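Local structure of putative ferritin-like diiron-carboxylate protein TM1526 (Thermotoga maritima, 1VJX) at residues Leu99-Lys102 and Glu103-Ile107. The protein is of unknown function but, as a ferritin-like, rubrerythrin-family helical protein, probably binds metal and may act as an oxidoreductase. Residues are numbered along the deposited sequence; the frame is centred on the assembly and turned at random.
Sequences LTLK and EVLDI
The carboxylate of Glu103 reaches back to Thr100 N through the anti side of OE2. Thr100 N lies 3.3 Å from Glu103 OE2, and its N-H points almost straight at the oxygen (178°). The donor stands 18° out of the carboxylate plane. Leu99 CD2 comes to 4.1 Å from Glu103 OE2. The second flat group, the Asp106 carboxylate, turns the syn lone pair of OD2 to Lys102 NZ in a 3.2 Å salt bridge; its OD1 pairs with Lys153. Thr100 is the N-cap of helix 101-125: its OG1 accepts a weak bond from Glu103 N at 3.3 Å, and the exchange between the two residues makes a capping box. Glu103 CG sits between its own backbone N and carbonyl carbon (chi1 67°), and the chain then runs extended, which carries the carboxylate back across the first turn to the amide of Thr100. OE2 also takes a weak bond from Thr100 OG1 and a salt bridge from Arg96. An alanine in place of Glu103 would probably leave Thr100 N without this acceptor and Arg96 without this carboxylate, and reduce the capping box to its weak threonine half. Behind the cap the regular helix pattern begins, with Leu105 N bonded to Leu101 O at 2.8 Å and Asp106 N to Lys102 O. On the apolar side Leu101 CG packs against Leu105 CD1 at 3.7 Å, and Leu99 CD1 meets Val104 CG2 at 4.0 Å, those two side chains crossing at about a right angle. This side faces the ferritin-like bundle: Leu105 touches Leu149 and Met152 of helix 129-156, Leu101 spans from Met152 to Ile44 and Phe48 of helix 43-68, and Val104 packs on Phe48 and on Leu36 of helix 15-36.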
ATOM      1  N   LEU A  99     -20.556   9.887  -3.395  1.00 42.68           N
ATOM      2  CA  LEU A  99     -19.199   9.947  -3.883  1.00 43.67           C
ATOM      3  C   LEU A  99     -19.142   9.538  -5.357  1.00 44.50           C
ATOM      4  O   LEU A  99     -19.808   8.587  -5.773  1.00 44.61           O
ATOM      5  CB  LEU A  99     -18.291   9.036  -3.050  1.00 43.97           C
ATOM      6  CG  LEU A  99     -18.078   9.392  -1.568  1.00 43.51           C
ATOM      7  CD1 LEU A  99     -17.103   8.398  -0.961  1.00 44.56           C
ATOM      8  CD2 LEU A  99     -17.542  10.797  -1.373  1.00 42.44           C
ATOM      9  N   THR A 100     -18.345  10.276  -6.134  1.00 45.16           N
ATOM     10  CA  THR A 100     -18.053   9.918  -7.515  1.00 45.22           C
ATOM     11  C   THR A 100     -16.847   8.981  -7.569  1.00 45.51           C
ATOM     12  O   THR A 100     -15.978   9.012  -6.701  1.00 45.54           O
ATOM     13  CB  THR A 100     -17.771  11.171  -8.384  1.00 45.39           C
ATOM     14  OG1 THR A 100     -16.565  11.816  -7.970  1.00 43.95           O
ATOM     15  CG2 THR A 100     -18.851  12.248  -8.204  1.00 45.66           C
ATOM     16  N   LEU A 101     -16.797   8.151  -8.600  1.00 46.20           N
ATOM     17  CA  LEU A 101     -15.676   7.229  -8.777  1.00 46.64           C
ATOM     18  C   LEU A 101     -14.389   8.013  -8.960  1.00 46.26           C
ATOM     19  O   LEU A 101     -13.366   7.655  -8.394  1.00 46.35           O
ATOM     20  CB  LEU A 101     -15.924   6.277  -9.966  1.00 46.64           C
ATOM     21  CG  LEU A 101     -14.888   5.145 -10.145  1.00 47.09           C
ATOM     22  CD1 LEU A 101     -14.958   4.084  -9.045  1.00 46.91           C
ATOM     23  CD2 LEU A 101     -15.051   4.506 -11.542  1.00 47.81           C
ATOM     24  N   LYS A 102     -14.477   9.107  -9.711  1.00 46.21           N
ATOM     25  CA  LYS A 102     -13.342   9.993  -9.984  1.00 46.33           C
ATOM     26  C   LYS A 102     -12.620  10.488  -8.746  1.00 45.78           C
ATOM     27  O   LYS A 102     -11.411  10.379  -8.660  1.00 44.55           O
ATOM     28  CB  LYS A 102     -13.806  11.221 -10.794  1.00 46.73           C
ATOM     29  CG  LYS A 102     -12.712  12.274 -11.087  1.00 46.80           C
ATOM     30  CD  LYS A 102     -13.178  13.337 -12.118  1.00 47.48           C
ATOM     31  CE  LYS A 102     -12.007  14.129 -12.755  1.00 49.33           C
ATOM     32  NZ  LYS A 102     -10.977  14.639 -11.756  1.00 51.69           N
ATOM     33  N   GLU A 103     -13.348  11.094  -7.817  1.00 45.74           N
ATOM     34  CA  GLU A 103     -12.693  11.699  -6.665  1.00 46.32           C
ATOM     35  C   GLU A 103     -12.018  10.647  -5.777  1.00 45.85           C
ATOM     36  O   GLU A 103     -10.949  10.849  -5.250  1.00 45.16           O
ATOM     37  CB  GLU A 103     -13.673  12.571  -5.883  1.00 46.19           C
ATOM     38  CG  GLU A 103     -14.814  11.880  -5.184  1.00 45.98           C
ATOM     39  CD  GLU A 103     -15.727  12.909  -4.520  1.00 47.22           C
ATOM     40  OE1 GLU A 103     -15.185  13.706  -3.679  1.00 46.98           O
ATOM     41  OE2 GLU A 103     -16.956  12.933  -4.838  1.00 44.85           O
ATOM     42  N   VAL A 104     -12.657   9.501  -5.700  1.00 46.56           N
ATOM     43  CA  VAL A 104     -12.211   8.348  -4.946  1.00 46.95           C
ATOM     44  C   VAL A 104     -10.941   7.730  -5.571  1.00 47.17           C
ATOM     45  O   VAL A 104      -9.948   7.435  -4.881  1.00 46.77           O
ATOM     46  CB  VAL A 104     -13.432   7.352  -4.902  1.00 47.49           C
ATOM     47  CG1 VAL A 104     -13.050   5.894  -5.094  1.00 48.29           C
ATOM     48  CG2 VAL A 104     -14.298   7.593  -3.641  1.00 47.87           C
ATOM     49  N   LEU A 105     -10.986   7.526  -6.875  1.00 46.98           N
ATOM     50  CA  LEU A 105      -9.843   7.040  -7.616  1.00 47.24           C
ATOM     51  C   LEU A 105      -8.654   8.005  -7.565  1.00 48.25           C
ATOM     52  O   LEU A 105      -7.497   7.582  -7.442  1.00 49.67           O
ATOM     53  CB  LEU A 105     -10.242   6.747  -9.063  1.00 47.09           C
ATOM     54  CG  LEU A 105     -11.028   5.457  -9.298  1.00 45.79           C
ATOM     55  CD1 LEU A 105     -11.195   5.240 -10.697  1.00 45.26           C
ATOM     56  CD2 LEU A 105     -10.327   4.245  -8.692  1.00 48.36           C
ATOM     57  N   ASP A 106      -8.913   9.299  -7.632  1.00 48.33           N
ATOM     58  CA  ASP A 106      -7.820  10.263  -7.586  1.00 48.32           C
ATOM     59  C   ASP A 106      -7.045  10.084  -6.317  1.00 47.85           C
ATOM     60  O   ASP A 106      -5.833  10.106  -6.314  1.00 47.17           O
ATOM     61  CB  ASP A 106      -8.342  11.710  -7.698  1.00 48.59           C
ATOM     62  CG  ASP A 106      -8.680  12.110  -9.156  1.00 48.24           C
ATOM     63  OD1 ASP A 106      -8.169  11.466 -10.090  1.00 46.63           O
ATOM     64  OD2 ASP A 106      -9.471  13.042  -9.453  1.00 50.44           O
ATOM     65  N   ILE A 107      -7.772   9.903  -5.228  1.00 48.29           N
ATOM     66  CA  ILE A 107      -7.159   9.687  -3.913  1.00 48.60           C
ATOM     67  C   ILE A 107      -6.385   8.347  -3.873  1.00 47.62           C
ATOM     68  O   ILE A 107      -5.246   8.301  -3.441  1.00 46.70           O
ATOM     69  CB  ILE A 107      -8.241   9.773  -2.807  1.00 48.57           C
ATOM     70  CG1 ILE A 107      -8.827  11.199  -2.757  1.00 49.20           C
ATOM     71  CG2 ILE A 107      -7.646   9.388  -1.454  1.00 49.87           C
ATOM     72  CD1 ILE A 107     -10.176  11.311  -2.030  1.00 49.67           C
TER